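PDB 6H21: probable ss-1,3-N-acetylglucosaminyltransferase from Staphylococcus aureus subsp. aureus N315, which is a probable glycosyltransferase with a family 2 glycosyltransferase domain of the GT-A type and a TarS-type linker domain, modelled with manganese and uridine-diphosphate-N-acetylglucosamine. Local coordinates for residues Q283-F287 with E299-N303; I322-K326 with A341-L345. One frame throughout, in Å; residues are numbered along the deposited sequence.

Interaction 1 of 2, residues Q283-F287 with E299-N303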
ATOM      1  N   GLN C 283     -15.433 -11.988  12.859  1.00 34.73           N
ATOM      2  CA  GLN C 283     -16.344 -12.234  11.719  1.00 36.65           C
ATOM      3  C   GLN C 283     -15.846 -11.489  10.467  1.00 35.53           C
ATOM      4  O   GLN C 283     -15.518 -10.320  10.545  1.00 33.80           O
ATOM      5  CB  GLN C 283     -17.749 -11.712  12.023  1.00 39.40           C
ATOM      6  CG  GLN C 283     -18.805 -12.772  12.294  1.00 43.44           C
ATOM      7  CD  GLN C 283     -20.145 -12.298  11.760  1.00 47.99           C
ATOM      8  OE1 GLN C 283     -20.539 -12.598  10.627  1.00 54.27           O
ATOM      9  NE2 GLN C 283     -20.832 -11.495  12.553  1.00 46.38           N
ATOM     10  N   LYS C 284     -15.861 -12.184   9.323  1.00 35.92           N
ATOM     11  CA  LYS C 284     -15.543 -11.641   8.007  1.00 36.89           C
ATOM     12  C   LYS C 284     -14.206 -10.879   8.034  1.00 35.72           C
ATOM     13  O   LYS C 284     -14.076  -9.830   7.434  1.00 34.47           O
ATOM     14  CB  LYS C 284     -16.675 -10.731   7.533  1.00 37.41           C
ATOM     15  CG  LYS C 284     -18.029 -11.408   7.489  1.00 39.67           C
ATOM     16  CD  LYS C 284     -19.076 -10.610   6.749  1.00 41.39           C
ATOM     17  CE  LYS C 284     -20.351 -11.402   6.555  1.00 43.75           C
ATOM     18  NZ  LYS C 284     -21.547 -10.540   6.740  1.00 45.24           N
ATOM     19  N   LYS C 285     -13.213 -11.428   8.741  1.00 35.79           N
ATOM     20  CA  LYS C 285     -11.977 -10.703   9.002  1.00 35.66           C
ATOM     21  C   LYS C 285     -11.279 -10.346   7.676  1.00 35.18           C
ATOM     22  O   LYS C 285     -10.620  -9.324   7.597  1.00 34.75           O
ATOM     23  CB  LYS C 285     -11.077 -11.530   9.914  1.00 36.70           C
ATOM     24  CG  LYS C 285     -10.512 -12.779   9.257  1.00 38.94           C
ATOM     25  CD  LYS C 285      -9.433 -13.425  10.093  1.00 40.73           C
ATOM     26  CE  LYS C 285      -8.998 -14.770   9.561  1.00 43.56           C
ATOM     27  NZ  LYS C 285      -8.817 -15.739  10.666  1.00 46.22           N
ATOM     28  N   ASN C 286     -11.479 -11.167   6.638  1.00 35.31           N
ATOM     29  CA  ASN C 286     -10.850 -10.978   5.331  1.00 35.28           C
ATOM     30  C   ASN C 286     -11.887 -10.515   4.306  1.00 34.68           C
ATOM     31  O   ASN C 286     -11.811 -10.879   3.141  1.00 34.83           O
ATOM     32  CB  ASN C 286     -10.156 -12.256   4.867  1.00 36.82           C
ATOM     33  CG  ASN C 286      -8.921 -12.571   5.681  1.00 37.29           C
ATOM     34  OD1 ASN C 286      -8.175 -11.670   6.053  1.00 37.71           O
ATOM     35  ND2 ASN C 286      -8.684 -13.845   5.945  1.00 38.98           N
ATOM     36  N   PHE C 287     -12.829  -9.672   4.744  1.00 33.31           N
ATOM     37  CA  PHE C 287     -13.903  -9.222   3.870  1.00 33.28           C
ATOM     38  C   PHE C 287     -13.365  -8.394   2.688  1.00 33.05           C
ATOM     39  O   PHE C 287     -13.954  -8.412   1.611  1.00 33.62           O
ATOM     40  CB  PHE C 287     -14.914  -8.385   4.657  1.00 32.65           C
ATOM     41  CG  PHE C 287     -14.469  -6.978   4.966  1.00 31.81           C
ATOM     42  CD1 PHE C 287     -13.666  -6.704   6.063  1.00 30.90           C
ATOM     43  CD2 PHE C 287     -14.824  -5.931   4.127  1.00 31.97           C
ATOM     44  CE1 PHE C 287     -13.235  -5.414   6.329  1.00 30.25           C
ATOM     45  CE2 PHE C 287     -14.388  -4.643   4.393  1.00 31.17           C
ATOM     46  CZ  PHE C 287     -13.594  -4.389   5.494  1.00 30.40           C
ATOM     47  N   GLU C 299     -20.431  -0.738   3.612  1.00 33.30           N
ATOM     48  CA  GLU C 299     -21.308  -0.675   4.789  1.00 33.49           C
ATOM     49  C   GLU C 299     -20.648  -1.426   5.956  1.00 32.49           C
ATOM     50  O   GLU C 299     -20.626  -0.919   7.078  1.00 31.98           O
ATOM     51  CB  GLU C 299     -22.713  -1.189   4.451  1.00 34.93           C
ATOM     52  CG  GLU C 299     -23.790  -0.785   5.460  1.00 35.80           C
ATOM     53  N   TRP C 300     -20.131  -2.630   5.699  1.00 32.30           N
ATOM     54  CA  TRP C 300     -19.418  -3.422   6.714  1.00 31.78           C
ATOM     55  C   TRP C 300     -18.276  -2.602   7.353  1.00 30.89           C
ATOM     56  O   TRP C 300     -18.175  -2.487   8.592  1.00 30.52           O
ATOM     57  CB  TRP C 300     -18.897  -4.738   6.120  1.00 31.98           C
ATOM     58  CG  TRP C 300     -18.233  -5.611   7.138  1.00 31.57           C
ATOM     59  CD1 TRP C 300     -16.907  -5.653   7.442  1.00 30.93           C
ATOM     60  CD2 TRP C 300     -18.873  -6.543   8.029  1.00 31.86           C
ATOM     61  NE1 TRP C 300     -16.673  -6.560   8.437  1.00 30.78           N
ATOM     62  CE2 TRP C 300     -17.856  -7.122   8.818  1.00 31.22           C
ATOM     63  CE3 TRP C 300     -20.202  -6.933   8.243  1.00 32.67           C
ATOM     64  CZ2 TRP C 300     -18.121  -8.080   9.796  1.00 31.34           C
ATOM     65  CZ3 TRP C 300     -20.460  -7.874   9.220  1.00 32.75           C
ATOM     66  CH2 TRP C 300     -19.430  -8.444   9.976  1.00 31.99           C
ATOM     67  N   LEU C 301     -17.418  -2.022   6.505  1.00 30.53           N
ATOM     68  CA  LEU C 301     -16.266  -1.290   6.982  1.00 29.80           C
ATOM     69  C   LEU C 301     -16.722  -0.022   7.703  1.00 29.72           C
ATOM     70  O   LEU C 301     -16.105   0.352   8.643  1.00 28.99           O
ATOM     71  CB  LEU C 301     -15.339  -0.930   5.820  1.00 29.55           C
ATOM     72  CG  LEU C 301     -14.138  -0.055   6.181  1.00 28.85           C
ATOM     73  CD1 LEU C 301     -13.228  -0.737   7.199  1.00 28.42           C
ATOM     74  CD2 LEU C 301     -13.354   0.287   4.919  1.00 28.89           C
ATOM     75  N   ASN C 302     -17.759   0.650   7.199  1.00 30.78           N
ATOM     76  CA  ASN C 302     -18.301   1.812   7.898  1.00 31.41           C
ATOM     77  C   ASN C 302     -18.680   1.474   9.360  1.00 31.43           C
ATOM     78  O   ASN C 302     -18.368   2.240  10.258  1.00 31.27           O
ATOM     79  CB  ASN C 302     -19.501   2.411   7.176  1.00 33.02           C
ATOM     80  CG  ASN C 302     -19.855   3.766   7.746  1.00 33.71           C
ATOM     81  OD1 ASN C 302     -19.065   4.710   7.638  1.00 33.99           O
ATOM     82  ND2 ASN C 302     -21.010   3.861   8.381  1.00 34.84           N
ATOM     83  N   ASN C 303     -19.340   0.336   9.590  1.00 31.58           N
ATOM     84  CA  ASN C 303     -19.734  -0.086  10.938  1.00 31.81           C
ATOM     85  C   ASN C 303     -18.495  -0.426  11.769  1.00 30.85           C
ATOM     86  O   ASN C 303     -18.430  -0.075  12.941  1.00 30.60           O
ATOM     87  CB  ASN C 303     -20.684  -1.284  10.907  1.00 32.66           C
ATOM     88  CG  ASN C 303     -22.083  -0.895  10.484  1.00 34.16           C
ATOM     89  OD1 ASN C 303     -22.582   0.139  10.915  1.00 35.20           O
ATOM     90  ND2 ASN C 303     -22.717  -1.698   9.645  1.00 34.97           N
TER
HETATM   91  O   HOH W   1     -14.054  -7.672   9.518  1.00 32.50           O

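Interaction 2 of 2, residues I322-K326 with A341-L345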
ATOM      1  N   ILE C 322       2.278  -6.519  13.426  1.00 36.02           N
ATOM      2  CA  ILE C 322       1.944  -6.866  12.043  1.00 36.19           C
ATOM      3  C   ILE C 322       0.592  -6.246  11.644  1.00 34.00           C
ATOM      4  O   ILE C 322       0.338  -6.087  10.465  1.00 33.15           O
ATOM      5  CB  ILE C 322       1.922  -8.384  11.778  1.00 37.82           C
ATOM      6  CG1 ILE C 322       0.993  -9.126  12.736  1.00 38.50           C
ATOM      7  CG2 ILE C 322       3.320  -8.965  11.782  1.00 40.12           C
ATOM      8  CD1 ILE C 322       0.697 -10.550  12.313  1.00 39.97           C
ATOM      9  N   PHE C 323      -0.296  -5.951  12.604  1.00 32.87           N
ATOM     10  CA  PHE C 323      -1.631  -5.472  12.259  1.00 31.63           C
ATOM     11  C   PHE C 323      -1.699  -3.941  12.205  1.00 30.73           C
ATOM     12  O   PHE C 323      -2.824  -3.394  12.074  1.00 30.06           O
ATOM     13  CB  PHE C 323      -2.680  -6.016  13.235  1.00 31.81           C
ATOM     14  CG  PHE C 323      -2.939  -7.495  13.110  1.00 32.61           C
ATOM     15  CD1 PHE C 323      -3.435  -8.028  11.934  1.00 32.80           C
ATOM     16  CD2 PHE C 323      -2.714  -8.348  14.176  1.00 33.19           C
ATOM     17  CE1 PHE C 323      -3.648  -9.391  11.805  1.00 33.59           C
ATOM     18  CE2 PHE C 323      -2.938  -9.707  14.048  1.00 33.80           C
ATOM     19  CZ  PHE C 323      -3.384 -10.227  12.855  1.00 33.88           C
ATOM     20  N   ASN C 324      -0.556  -3.254  12.345  1.00 30.60           N
ATOM     21  CA  ASN C 324      -0.551  -1.780  12.508  1.00 30.06           C
ATOM     22  C   ASN C 324      -1.299  -1.107  11.346  1.00 28.99           C
ATOM     23  O   ASN C 324      -2.081  -0.219  11.572  1.00 28.66           O
ATOM     24  CB  ASN C 324       0.858  -1.176  12.673  1.00 30.65           C
ATOM     25  CG  ASN C 324       1.748  -1.104  11.428  1.00 31.19           C
ATOM     26  OD1 ASN C 324       1.866  -2.052  10.645  1.00 31.27           O
ATOM     27  ND2 ASN C 324       2.470  -0.000  11.266  1.00 31.30           N
ATOM     28  N   LEU C 325      -0.989  -1.499  10.110  1.00 28.88           N
ATOM     29  CA  LEU C 325      -1.556  -0.897   8.886  1.00 28.11           C
ATOM     30  C   LEU C 325      -3.046  -1.220   8.769  1.00 27.68           C
ATOM     31  O   LEU C 325      -3.858  -0.326   8.493  1.00 27.26           O
ATOM     32  CB  LEU C 325      -0.801  -1.435   7.664  1.00 28.43           C
ATOM     33  CG  LEU C 325      -1.357  -1.005   6.305  1.00 28.13           C
ATOM     34  CD1 LEU C 325      -1.394   0.505   6.177  1.00 27.45           C
ATOM     35  CD2 LEU C 325      -0.542  -1.616   5.179  1.00 28.91           C
ATOM     36  N   LYS C 326      -3.407  -2.482   8.995  1.00 27.95           N
ATOM     37  CA  LYS C 326      -4.824  -2.916   8.858  1.00 28.00           C
ATOM     38  C   LYS C 326      -5.701  -2.117   9.830  1.00 27.50           C
ATOM     39  O   LYS C 326      -6.723  -1.557   9.443  1.00 27.29           O
ATOM     40  CB  LYS C 326      -4.968  -4.432   9.024  1.00 28.61           C
ATOM     41  CG  LYS C 326      -6.381  -4.950   8.791  1.00 28.88           C
ATOM     42  CD  LYS C 326      -6.465  -6.438   8.649  1.00 29.67           C
ATOM     43  CE  LYS C 326      -7.871  -6.890   8.295  1.00 30.14           C
ATOM     44  NZ  LYS C 326      -7.911  -8.307   7.876  1.00 31.01           N
ATOM     45  N   ALA C 341      -3.618  -3.768   3.015  1.00 28.82           N
ATOM     46  CA  ALA C 341      -3.122  -4.350   4.287  1.00 29.20           C
ATOM     47  C   ALA C 341      -3.250  -5.878   4.257  1.00 30.57           C
ATOM     48  O   ALA C 341      -2.316  -6.598   4.662  1.00 31.17           O
ATOM     49  CB  ALA C 341      -3.862  -3.772   5.460  1.00 28.41           C
ATOM     50  N   ASP C 342      -4.370  -6.378   3.710  1.00 31.37           N
ATOM     51  CA  ASP C 342      -4.628  -7.822   3.684  1.00 32.80           C
ATOM     52  C   ASP C 342      -3.684  -8.526   2.700  1.00 33.97           C
ATOM     53  O   ASP C 342      -3.264  -9.642   2.981  1.00 34.51           O
ATOM     54  CB  ASP C 342      -6.088  -8.138   3.361  1.00 33.82           C
ATOM     55  CG  ASP C 342      -6.991  -8.142   4.579  1.00 34.05           C
ATOM     56  OD1 ASP C 342      -6.464  -8.238   5.733  1.00 35.60           O
ATOM     57  OD2 ASP C 342      -8.218  -8.068   4.389  1.00 35.76           O
ATOM     58  N   LYS C 343      -3.373  -7.885   1.564  1.00 34.15           N
ATOM     59  CA  LYS C 343      -2.394  -8.428   0.598  1.00 35.56           C
ATOM     60  C   LYS C 343      -0.989  -8.526   1.208  1.00 35.85           C
ATOM     61  O   LYS C 343      -0.192  -9.393   0.773  1.00 36.65           O
ATOM     62  CB  LYS C 343      -2.347  -7.588  -0.682  1.00 36.05           C
ATOM     63  CG  LYS C 343      -3.380  -7.996  -1.718  1.00 37.05           C
ATOM     64  CD  LYS C 343      -3.562  -6.983  -2.813  1.00 37.34           C
ATOM     65  CE  LYS C 343      -4.901  -7.147  -3.503  1.00 37.86           C
ATOM     66  NZ  LYS C 343      -5.088  -8.519  -4.029  1.00 39.45           N
ATOM     67  N   LEU C 344      -0.656  -7.628   2.150  1.00 34.97           N
ATOM     68  CA  LEU C 344       0.679  -7.604   2.755  1.00 35.83           C
ATOM     69  C   LEU C 344       0.799  -8.570   3.944  1.00 37.23           C
ATOM     70  O   LEU C 344       1.896  -9.000   4.251  1.00 38.66           O
ATOM     71  CB  LEU C 344       1.024  -6.170   3.150  1.00 34.52           C
ATOM     72  CG  LEU C 344       1.246  -5.225   1.975  1.00 34.46           C
ATOM     73  CD1 LEU C 344       1.432  -3.800   2.459  1.00 33.69           C
ATOM     74  CD2 LEU C 344       2.425  -5.659   1.114  1.00 35.61           C
ATOM     75  N   LEU C 345      -0.317  -8.941   4.578  1.00 38.15           N
ATOM     76  CA  LEU C 345      -0.337  -9.900   5.694  1.00 39.69           C
ATOM     77  C   LEU C 345      -0.178 -11.340   5.173  1.00 42.17           C
ATOM     78  O   LEU C 345      -0.464 -11.641   3.987  1.00 46.07           O
ATOM     79  CB  LEU C 345      -1.648  -9.720   6.464  1.00 39.00           C
ATOM     80  CG  LEU C 345      -1.687  -8.514   7.401  1.00 38.38           C
ATOM     81  CD1 LEU C 345      -3.101  -8.224   7.872  1.00 37.99           C
ATOM     82  CD2 LEU C 345      -0.766  -8.724   8.593  1.00 38.76           C
TER

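Interaction 1 of 2, residues Q283-F287 with E299-N303
W300 reaches from helix 294-308 toward the 283-287 loop because its CG stands anti to the backbone N (chi1 -177°), while F287 turns its ring to meet it with CG between the backbone N and the carbonyl carbon (chi1 77°). The two rings form an edge-to-face pair: CD1 of W300 sits over the centre of the F287 ring, the planes inclined at 54°, and the centroids of the phenyl and the five-membered ring are 4.6 Å apart. At the other end of the indole, the K284 chain lies over a face, its CD 3.9 Å from the centroid of the six-membered ring in a CH-pi contact, while its NZ goes on to S239 OG. L301 adds its CB, 3.9 Å from F287 CZ. The loop is shaped by a type I beta turn from K284 to F287, closed by F287 N on K284 O at 3.0 Å. A water in the indole plane accepts from W300 NE1 at 3.0 Å and donates to K284 O. Aromatic and CH-pi packing thus carries most of the contact, and the water satisfies the one polar atom of the indole with no direct hydrogen bond between the segments.

Interaction 2 of 2, residues I322-K326 with A341-L345
K326 and D342 form a salt bridge between the start of helix 324-332 and the last turn of helix 335-344, with K326 NZ 2.6 Å from D342 OD1. The carboxylate oxygen receives the ammonium group through its syn lone pair, on the side of OD2. K326 arrives there as an extended chain, its CG anti to the backbone N (chi1 -176°), and the same NZ also donates to K285 O in the loop between helices 264-281 and 294-308. With two acceptors gripping it, the lysine end is probably kept charged. Alongside the bridge, L345 lays CD1 3.9 Å from K326 CD and 4.1 Å from CD1 of F323, which occupies the N-cap position of its helix; the L345 side chain runs at about a right angle to both. Its other methyl, CD2, lies 3.4 Å from I322 O. Deeper in, the small A341 lets the backbones come close: its CB is 3.6 Å from K326 CA, and L325 CG rests 3.8 Å from that same methyl. L325 CD2 then meets L344 CD1 at 4.0 Å. I340 of the second subunit packs on L325, and L344 of both the second and third subunits on L344. Such packing is that of a helical hairpin, here at the C-terminal end of the chain, with L325 and L344 in the interface between subunits.

Following the chain from its N terminus, the mixed-sheet GT-A domain comes first and the helices of the C-terminal region follow. Interaction 1 closes a short loop of 11 intervening residues, folding the connection after helix 264-281 onto helix 294-308. The chain then runs on to interaction 2, which closes a loop of 14 residues by bringing the end of helix 335-344 back to the start of helix 324-332. The two closures stand in series, neither nested nor crossed, with centres about 15 Å apart. They nevertheless meet in space: K285 and N286 of 283-287 lie against K326 and D342, tying the interhelical loop to the terminal hairpin.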